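Long-range contacts in beta-N-acetylhexosaminidase (PDB 5BZA), which probably hydrolyses terminal non-reducing N-acetyl-D-hexosamine residues from N-acetyl-beta-D-hexosaminides, as a member of glycosyl hydrolase family 3: residues V60-E65 and N109-P114; V155-K160 and V202-M207; K239-S244 and G270-L275. All blocks are in the same frame, centred on the assembly; numbering follows the deposited sequence.

Contact 1. Residues V60-E65 and N109-P114; sequences VSSDHE and NMVFAP
Val60 to Glu65 and Asn109 to Ala113 run the same way, their end-to-end directions 29° apart. Two successive amides grip Val60 O, Asn109 N at 2.9 Å and Met110 N at 3.0 Å; farther along, Phe112 N donates to Ser62 O at 3.0 Å. The Asn109 carboxamide extends this backbone pairing: its chi1 of 45° turns OD1 back to accept from Val60 N at 2.8 Å, while ND2 serves Phe58 O, both roles suiting an amide.

Ser61 OG stands over one face of the Phe112 ring, offset toward the rim and 3.3 Å from CD1, while Ser61 CB makes a CH-pi contact at 4.0 Å to the centroid; a residue this small lets the ring come close. Asp63 OD1 instead meets the ring edge in its plane, 3.3 Å from CD2, where the slightly positive ring hydrogens probably favour a carboxylate. A leucine in place of Phe112 would probably leave Ser61 without its flat partner and Asp63 OD1 without the aromatic edge.

Strands 59-62 and 110-111 are neighbours in the TIM barrel. Ser61 bonds on to strand 31-34 and Val111 to strand 156-162; Met103 of helix 89-106 and Tyr150 of helix 136-153 pack against Val111, whereas Phe112 meets Phe10 of strand 9-13.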
loop_
_atom_site.group_PDB
_atom_site.type_symbol
_atom_site.label_atom_id
_atom_site.label_comp_id
_atom_site.label_asym_id
_atom_site.label_seq_id
_atom_site.Cartn_x
_atom_site.Cartn_y
_atom_site.Cartn_z
ATOM N N VAL B 60 -15.027 2.738 10.702
ATOM C CA VAL B 60 -13.933 3.456 10.051
ATOM C C VAL B 60 -13.966 3.169 8.562
ATOM O O VAL B 60 -13.888 1.996 8.153
ATOM C CB VAL B 60 -12.504 3.049 10.602
ATOM C CG1 VAL B 60 -11.376 3.826 9.875
ATOM C CG2 VAL B 60 -12.422 3.257 12.111
ATOM N N SER B 61 -14.063 4.225 7.749
ATOM C CA SER B 61 -14.348 4.032 6.351
ATOM C C SER B 61 -13.429 4.882 5.464
ATOM O O SER B 61 -12.811 5.861 5.920
ATOM C CB SER B 61 -15.837 4.392 6.085
ATOM O OG SER B 61 -16.239 3.880 4.836
ATOM N N SER B 62 -13.380 4.532 4.183
ATOM C CA SER B 62 -12.710 5.340 3.170
ATOM C C SER B 62 -13.563 5.406 1.907
ATOM O O SER B 62 -14.516 4.609 1.749
ATOM C CB SER B 62 -11.352 4.748 2.815
ATOM O OG SER B 62 -11.569 3.612 1.982
ATOM N N ASP B 63 -13.169 6.293 0.991
ATOM C CA ASP B 63 -13.783 6.355 -0.332
ATOM C C ASP B 63 -12.971 5.595 -1.373
ATOM O O ASP B 63 -12.960 5.971 -2.552
ATOM C CB ASP B 63 -13.943 7.800 -0.833
ATOM C CG ASP B 63 -15.012 8.567 -0.105
ATOM O OD1 ASP B 63 -15.993 7.945 0.331
ATOM O OD2 ASP B 63 -14.886 9.812 -0.023
ATOM N N HIS B 64 -12.284 4.549 -0.957
ATOM C CA HIS B 64 -11.424 3.865 -1.884
ATOM C C HIS B 64 -12.212 2.915 -2.765
ATOM O O HIS B 64 -12.349 1.739 -2.459
ATOM C CB HIS B 64 -10.277 3.117 -1.162
ATOM C CG HIS B 64 -9.222 2.631 -2.107
ATOM N ND1 HIS B 64 -8.108 3.375 -2.423
ATOM C CD2 HIS B 64 -9.175 1.529 -2.893
ATOM C CE1 HIS B 64 -7.393 2.725 -3.325
ATOM N NE2 HIS B 64 -8.022 1.606 -3.634
ATOM N N GLU B 65 -12.695 3.433 -3.899
ATOM C CA GLU B 65 -13.561 2.677 -4.793
ATOM C C GLU B 65 -12.804 1.760 -5.701
ATOM O O GLU B 65 -13.343 0.748 -6.198
ATOM C CB GLU B 65 -14.406 3.622 -5.675
ATOM C CG GLU B 65 -15.425 4.447 -4.916
ATOM C CD GLU B 65 -16.221 5.438 -5.804
ATOM O OE1 GLU B 65 -16.065 5.472 -7.039
ATOM O OE2 GLU B 65 -17.042 6.174 -5.230
ATOM N N ASN B 109 -13.093 -0.762 8.640
ATOM C CA ASN B 109 -14.086 -1.845 8.661
ATOM C C ASN B 109 -15.309 -1.583 7.765
ATOM O O ASN B 109 -16.206 -2.431 7.651
ATOM C CB ASN B 109 -14.537 -2.134 10.100
ATOM C CG ASN B 109 -14.827 -0.882 10.881
ATOM O OD1 ASN B 109 -15.539 0.004 10.401
ATOM N ND2 ASN B 109 -14.280 -0.791 12.109
ATOM N N MET B 110 -15.280 -0.472 7.030
ATOM C CA MET B 110 -16.329 -0.166 6.062
ATOM C C MET B 110 -15.636 0.458 4.871
ATOM O O MET B 110 -14.558 1.015 5.007
ATOM C CB MET B 110 -17.387 0.784 6.645
ATOM C CG MET B 110 -18.540 1.126 5.666
ATOM S SD MET B 110 -19.899 2.053 6.439
ATOM C CE MET B 110 -20.714 0.730 7.344
ATOM N N VAL B 111 -16.231 0.321 3.700
ATOM C CA VAL B 111 -15.815 1.068 2.551
ATOM C C VAL B 111 -17.080 1.699 1.908
ATOM O O VAL B 111 -18.139 1.078 1.795
ATOM C CB VAL B 111 -15.060 0.173 1.554
ATOM C CG1 VAL B 111 -16.010 -0.908 0.963
ATOM C CG2 VAL B 111 -14.372 1.017 0.476
ATOM N N PHE B 112 -16.943 2.947 1.478
ATOM C CA PHE B 112 -18.030 3.633 0.799
ATOM C C PHE B 112 -17.945 3.221 -0.672
ATOM O O PHE B 112 -17.608 4.037 -1.542
ATOM C CB PHE B 112 -17.933 5.149 1.000
ATOM C CG PHE B 112 -18.245 5.594 2.408
ATOM C CD1 PHE B 112 -18.948 4.787 3.262
ATOM C CD2 PHE B 112 -17.864 6.853 2.858
ATOM C CE1 PHE B 112 -19.279 5.207 4.561
ATOM C CE2 PHE B 112 -18.185 7.284 4.164
ATOM C CZ PHE B 112 -18.892 6.441 5.018
ATOM N N ALA B 113 -18.263 1.946 -0.909
ATOM C CA ALA B 113 -18.287 1.331 -2.223
ATOM C C ALA B 113 -19.062 0.014 -2.069
ATOM O O ALA B 113 -19.235 -0.443 -0.940
ATOM C CB ALA B 113 -16.904 1.080 -2.720
ATOM N N PRO B 114 -19.555 -0.580 -3.172
ATOM C CA PRO B 114 -19.497 -0.179 -4.587
ATOM C C PRO B 114 -20.536 0.879 -5.022
ATOM O O PRO B 114 -21.577 1.067 -4.397
ATOM C CB PRO B 114 -19.768 -1.500 -5.331
ATOM C CG PRO B 114 -20.706 -2.201 -4.443
ATOM C CD PRO B 114 -20.299 -1.847 -3.014
HETATM O O HOH W 1 -12.166 1.491 3.491
#

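Contact 2. Residues V155-K160 and V202-M207; sequences VIPCIK and VKTAVM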
loop_
_atom_site.group_PDB
_atom_site.type_symbol
_atom_site.label_atom_id
_atom_site.label_comp_id
_atom_site.label_asym_id
_atom_site.label_seq_id
_atom_site.Cartn_x
_atom_site.Cartn_y
_atom_site.Cartn_z
ATOM N N VAL B 155 -14.618 -6.157 5.305
ATOM C CA VAL B 155 -15.112 -4.796 5.353
ATOM C C VAL B 155 -16.593 -4.747 4.960
ATOM O O VAL B 155 -17.018 -5.342 3.975
ATOM C CB VAL B 155 -14.223 -3.938 4.422
ATOM C CG1 VAL B 155 -14.883 -2.753 3.984
ATOM C CG2 VAL B 155 -12.951 -3.564 5.153
ATOM N N ILE B 156 -17.398 -4.038 5.715
ATOM C CA ILE B 156 -18.823 -3.865 5.306
ATOM C C ILE B 156 -18.990 -2.861 4.201
ATOM O O ILE B 156 -18.703 -1.694 4.390
ATOM C CB ILE B 156 -19.687 -3.440 6.474
ATOM C CG1 ILE B 156 -19.648 -4.561 7.501
ATOM C CG2 ILE B 156 -21.155 -3.234 6.026
ATOM C CD1 ILE B 156 -20.402 -4.225 8.705
ATOM N N PRO B 157 -19.508 -3.309 3.050
ATOM C CA PRO B 157 -19.736 -2.372 1.947
ATOM C C PRO B 157 -20.846 -1.387 2.251
ATOM O O PRO B 157 -21.711 -1.660 3.080
ATOM C CB PRO B 157 -20.101 -3.294 0.772
ATOM C CG PRO B 157 -20.717 -4.470 1.416
ATOM C CD PRO B 157 -19.987 -4.668 2.730
ATOM N N CYS B 158 -20.767 -0.227 1.613
ATOM C CA CYS B 158 -21.844 0.767 1.622
ATOM C C CYS B 158 -22.213 1.123 0.180
ATOM O O CYS B 158 -21.497 1.852 -0.525
ATOM C CB CYS B 158 -21.421 2.023 2.388
ATOM S SG CYS B 158 -22.740 3.266 2.508
ATOM N N ILE B 159 -23.325 0.584 -0.278
ATOM C CA ILE B 159 -23.709 0.784 -1.663
ATOM C C ILE B 159 -24.257 2.201 -1.839
ATOM O O ILE B 159 -24.833 2.751 -0.948
ATOM C CB ILE B 159 -24.722 -0.302 -2.119
ATOM C CG1 ILE B 159 -25.972 -0.316 -1.237
ATOM C CG2 ILE B 159 -24.031 -1.668 -2.143
ATOM C CD1 ILE B 159 -26.963 -1.405 -1.638
ATOM N N LYS B 160 -24.046 2.784 -3.012
ATOM C CA LYS B 160 -24.390 4.179 -3.272
ATOM C C LYS B 160 -24.628 4.368 -4.774
ATOM O O LYS B 160 -24.144 3.562 -5.571
ATOM C CB LYS B 160 -23.258 5.104 -2.763
ATOM C CG LYS B 160 -21.936 4.913 -3.499
ATOM C CD LYS B 160 -20.805 5.667 -2.804
ATOM C CE LYS B 160 -19.483 5.442 -3.511
ATOM N NZ LYS B 160 -18.382 6.172 -2.856
ATOM N N VAL B 202 -25.618 -10.621 2.381
ATOM C CA VAL B 202 -24.483 -9.778 2.730
ATOM C C VAL B 202 -24.969 -8.589 3.538
ATOM O O VAL B 202 -25.924 -7.901 3.149
ATOM C CB VAL B 202 -23.715 -9.228 1.495
ATOM C CG1 VAL B 202 -22.570 -8.309 1.942
ATOM C CG2 VAL B 202 -23.145 -10.342 0.670
ATOM N N LYS B 203 -24.342 -8.364 4.681
ATOM C CA LYS B 203 -24.641 -7.187 5.459
ATOM C C LYS B 203 -24.096 -5.994 4.701
ATOM O O LYS B 203 -22.905 -5.992 4.305
ATOM C CB LYS B 203 -24.014 -7.245 6.846
ATOM C CG LYS B 203 -24.416 -6.068 7.736
ATOM C CD LYS B 203 -24.021 -6.304 9.177
ATOM C CE LYS B 203 -24.966 -5.564 10.115
ATOM N NZ LYS B 203 -25.338 -6.378 11.308
ATOM N N THR B 204 -24.911 -4.956 4.540
ATOM C CA THR B 204 -24.451 -3.778 3.804
ATOM C C THR B 204 -25.005 -2.495 4.421
ATOM O O THR B 204 -26.023 -2.521 5.087
ATOM C CB THR B 204 -24.868 -3.839 2.275
ATOM O OG1 THR B 204 -24.324 -2.710 1.580
ATOM C CG2 THR B 204 -26.403 -3.785 2.081
ATOM N N ALA B 205 -24.323 -1.363 4.233
ATOM C CA ALA B 205 -24.989 -0.076 4.501
ATOM C C ALA B 205 -25.487 0.508 3.161
ATOM O O ALA B 205 -25.069 0.084 2.082
ATOM C CB ALA B 205 -24.054 0.921 5.247
ATOM N N VAL B 206 -26.390 1.475 3.235
ATOM C CA VAL B 206 -26.853 2.149 2.019
ATOM C C VAL B 206 -26.617 3.650 2.162
ATOM O O VAL B 206 -27.032 4.257 3.161
ATOM C CB VAL B 206 -28.355 1.915 1.742
ATOM C CG1 VAL B 206 -28.801 2.775 0.544
ATOM C CG2 VAL B 206 -28.621 0.458 1.496
ATOM N N MET B 207 -25.968 4.247 1.165
ATOM C CA MET B 207 -25.835 5.708 1.125
ATOM C C MET B 207 -26.860 6.354 0.156
ATOM O O MET B 207 -27.053 5.876 -0.946
ATOM C CB MET B 207 -24.397 6.102 0.734
ATOM C CG MET B 207 -24.119 7.583 0.975
ATOM S SD MET B 207 -22.487 8.199 0.399
ATOM C CE MET B 207 -21.361 7.380 1.560
#
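Cys158 holds its SG anti to the backbone N (chi1 -177°), which lays the sulfur beside Ala205 CB at 3.8 Å and Met207 CB at 3.7 Å. Ile159 turns the other way from the sheet: with chi1 at 57° its CG1 stands between the backbone N and the carbonyl carbon and meets Val206 CG2 at 3.9 Å, the two side chains crossing obliquely. The two strands are parallel, with Cys158 opposite Ala205 and Ile159 opposite Val206.

The backbone zips them together in three steps. Ala205 N donates to Pro157 O at 2.9 Å, Ile159 N to Ala205 O at 3.0 Å, and Met207 N to Ile159 O at 2.8 Å, the last almost straight (177° at the hydrogen). Proline suits its position because only its carbonyl is needed in this pairing. Thr204 OG1 sits 3.2 Å from Pro157 O and 2.9 Å from Ala205 O, within reach of both oxygens.

The two faces have different company. Ile159 is packed by Phe194 and Phe198 of helix 192-198 and by Cys147 of helix 136-153, so branched aliphatic residues fill the layer between sheet and helices. On the face of Cys158, Ala205 touches Met110 and Met207 touches Asp245; small or flexible groups fit this interior of the TIM barrel.

Lys160 packs only its CB on Met207, and its extended chain carries NZ away to Phe112 O and to a salt bridge with Glu65, partners that satisfy a buried ammonium group. Backbone bonds and apolar pairs hold the two strands together, the buried charge is matched by partners in contact 1, and strand 156-162 runs on to His161, which binds a cadmium ion together with Asp245.

Contact 3. Residues K239-S244 and G270-L275; sequences KGLVLS and GNMILL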
loop_
_atom_site.group_PDB
_atom_site.type_symbol
_atom_site.label_atom_id
_atom_site.label_comp_id
_atom_site.label_asym_id
_atom_site.label_seq_id
_atom_site.Cartn_x
_atom_site.Cartn_y
_atom_site.Cartn_z
ATOM N N LYS B 239 -33.655 -3.067 6.294
ATOM C CA LYS B 239 -33.792 -2.664 7.687
ATOM C C LYS B 239 -32.409 -2.312 8.250
ATOM O O LYS B 239 -32.223 -2.193 9.475
ATOM C CB LYS B 239 -34.481 -3.772 8.518
ATOM C CG LYS B 239 -35.832 -4.273 7.934
ATOM C CD LYS B 239 -36.740 -3.103 7.558
ATOM C CE LYS B 239 -38.197 -3.523 7.343
ATOM N NZ LYS B 239 -38.998 -2.419 6.712
ATOM N N GLY B 240 -31.429 -2.188 7.359
ATOM C CA GLY B 240 -30.080 -1.936 7.807
ATOM C C GLY B 240 -29.779 -0.458 7.950
ATOM O O GLY B 240 -30.672 0.372 8.080
ATOM N N LEU B 241 -28.487 -0.142 7.906
ATOM C CA LEU B 241 -27.976 1.193 8.151
ATOM C C LEU B 241 -28.057 2.067 6.901
ATOM O O LEU B 241 -27.577 1.678 5.810
ATOM C CB LEU B 241 -26.519 1.086 8.659
ATOM C CG LEU B 241 -25.719 2.365 8.923
ATOM C CD1 LEU B 241 -26.363 3.212 10.056
ATOM C CD2 LEU B 241 -24.255 2.038 9.274
ATOM N N VAL B 242 -28.678 3.239 7.064
ATOM C CA VAL B 242 -28.812 4.222 5.992
ATOM C C VAL B 242 -28.077 5.505 6.332
ATOM O O VAL B 242 -28.333 6.122 7.372
ATOM C CB VAL B 242 -30.331 4.598 5.712
ATOM C CG1 VAL B 242 -30.458 5.857 4.772
ATOM C CG2 VAL B 242 -31.088 3.421 5.178
ATOM N N LEU B 243 -27.214 5.940 5.423
ATOM C CA LEU B 243 -26.425 7.162 5.578
ATOM C C LEU B 243 -26.758 8.212 4.571
ATOM O O LEU B 243 -26.991 7.893 3.419
ATOM C CB LEU B 243 -24.910 6.893 5.411
ATOM C CG LEU B 243 -23.961 6.421 6.482
ATOM C CD1 LEU B 243 -24.463 5.149 7.115
ATOM C CD2 LEU B 243 -22.672 6.150 5.739
ATOM N N SER B 244 -26.681 9.475 4.968
ATOM C CA SER B 244 -26.713 10.525 3.968
ATOM C C SER B 244 -25.427 10.536 3.161
ATOM O O SER B 244 -24.352 10.095 3.636
ATOM C CB SER B 244 -26.939 11.884 4.637
ATOM O OG SER B 244 -25.771 12.406 5.258
ATOM N N GLY B 270 -33.689 7.933 7.755
ATOM C CA GLY B 270 -32.242 7.842 7.800
ATOM C C GLY B 270 -31.650 7.525 9.178
ATOM O O GLY B 270 -32.241 7.846 10.211
ATOM N N ASN B 271 -30.471 6.901 9.206
ATOM C CA ASN B 271 -29.825 6.568 10.462
ATOM C C ASN B 271 -28.581 7.406 10.765
ATOM O O ASN B 271 -28.428 7.917 11.865
ATOM C CB ASN B 271 -29.413 5.108 10.486
ATOM C CG ASN B 271 -30.557 4.172 10.258
ATOM O OD1 ASN B 271 -30.433 3.233 9.454
ATOM N ND2 ASN B 271 -31.662 4.372 10.992
ATOM N N MET B 272 -27.652 7.506 9.822
ATOM C CA MET B 272 -26.447 8.256 10.119
ATOM C C MET B 272 -26.267 9.416 9.198
ATOM O O MET B 272 -26.245 9.259 7.979
ATOM C CB MET B 272 -25.188 7.377 10.042
ATOM C CG MET B 272 -25.095 6.334 11.115
ATOM S SD MET B 272 -23.485 5.499 11.218
ATOM C CE MET B 272 -22.577 6.675 12.228
ATOM N N ILE B 273 -26.054 10.574 9.802
ATOM C CA ILE B 273 -25.743 11.777 9.042
ATOM C C ILE B 273 -24.243 11.876 8.729
ATOM O O ILE B 273 -23.434 11.914 9.644
ATOM C CB ILE B 273 -26.214 12.993 9.804
ATOM C CG1 ILE B 273 -27.745 12.897 9.889
ATOM C CG2 ILE B 273 -25.715 14.237 9.113
ATOM C CD1 ILE B 273 -28.418 13.857 10.833
ATOM N N LEU B 274 -23.886 11.890 7.438
ATOM C CA LEU B 274 -22.497 12.013 7.026
ATOM C C LEU B 274 -22.111 13.499 6.876
ATOM O O LEU B 274 -22.788 14.257 6.170
ATOM C CB LEU B 274 -22.262 11.233 5.726
ATOM C CG LEU B 274 -20.849 11.254 5.128
ATOM C CD1 LEU B 274 -19.896 10.366 5.980
ATOM C CD2 LEU B 274 -20.772 10.832 3.681
ATOM N N LEU B 275 -21.104 13.940 7.641
ATOM C CA LEU B 275 -20.477 15.271 7.490
ATOM C C LEU B 275 -19.140 15.164 6.834
ATOM O O LEU B 275 -18.346 14.339 7.259
ATOM C CB LEU B 275 -20.282 15.947 8.830
ATOM C CG LEU B 275 -21.581 16.038 9.605
ATOM C CD1 LEU B 275 -21.317 16.621 10.964
ATOM C CD2 LEU B 275 -22.590 16.895 8.764
#
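Val242 O is the polar centre of this contact, taking Asn271 N and Met272 N, each at 2.9 Å. The Asn271 side chain adds a third bond from the loop that leads into strand 273-275: OD1 accepts from Val242 N at 3.0 Å, with the donor tilted 23° from the carbonyl plane. Asparagine suits the place, its carbonyl imitating a backbone acceptor; with CG anti to the carbonyl carbon (chi1 -57°), the amide swings back beside the backbone N, where OD1 meets Val242 N. Further on, Ser244 N donates to Met272 O at 3.1 Å, and Ser244 OG replaces the main chain as acceptor for Leu274 N at 2.9 Å. A short hydroxyl reaches that amide where the backbones, 52° apart in direction, no longer pair.

Apolar contacts fill in around these bonds. Leu241 CD1 presses on Met272 CG at 3.5 Å, the two side chains meeting at a slant, while Leu243 lies alongside Met272, its CD1 3.7 Å from Met272 CB. Met272 meets Leu243 with its CB and Leu241 with its CG and sulfur, an unbranched chain long enough to touch both. Leu274 CB comes within 3.2 Å of Ser244 O.

One shell out, Arg233 bonds Gly240 O through NH1 and Asn271 OD1 through NH2, so the guanidinium bridges two oxygens that would otherwise face each other as acceptors. Ser305 holds Asn271 ND2, fixing the flip of the amide. Ile308 and Val309 of helix 299-314 cover Leu241, and Phe10 of strand 9-13 packs on Leu243, Met272 and Leu274.

Val242 N and O, Ser244 N and OG and both ends of the Asn271 amide all have partners. The pairing joins strand 241-243 to the approach to strand 273-275, closing the TIM barrel beside Asp245, which binds a cadmium ion with His161.

Overall arrangement
All three contacts belong to the TIM-barrel domain and follow one another along the chain, each closing before the next opens. Contact 1 joins strands 59-62 and 110-111, contact 2 joins 156-162 and 205-208, and contact 3 links the seventh strand, 241-243, to the approach to the eighth, 273-275, completing the barrel whose interior contacts 1 and 2 also line. Strands 110-111 and 156-162 are neighbours, as are 205-208 and 241-243. The centres of contacts 1 and 2 lie about 9 Å apart, those of 2 and 3 about 11 Å. Contacts 1 and 3, about 14 Å apart, meet inside the barrel, where Phe112 packs on Leu243 and Leu274, near a cadmium ion bound by His161 and Asp245.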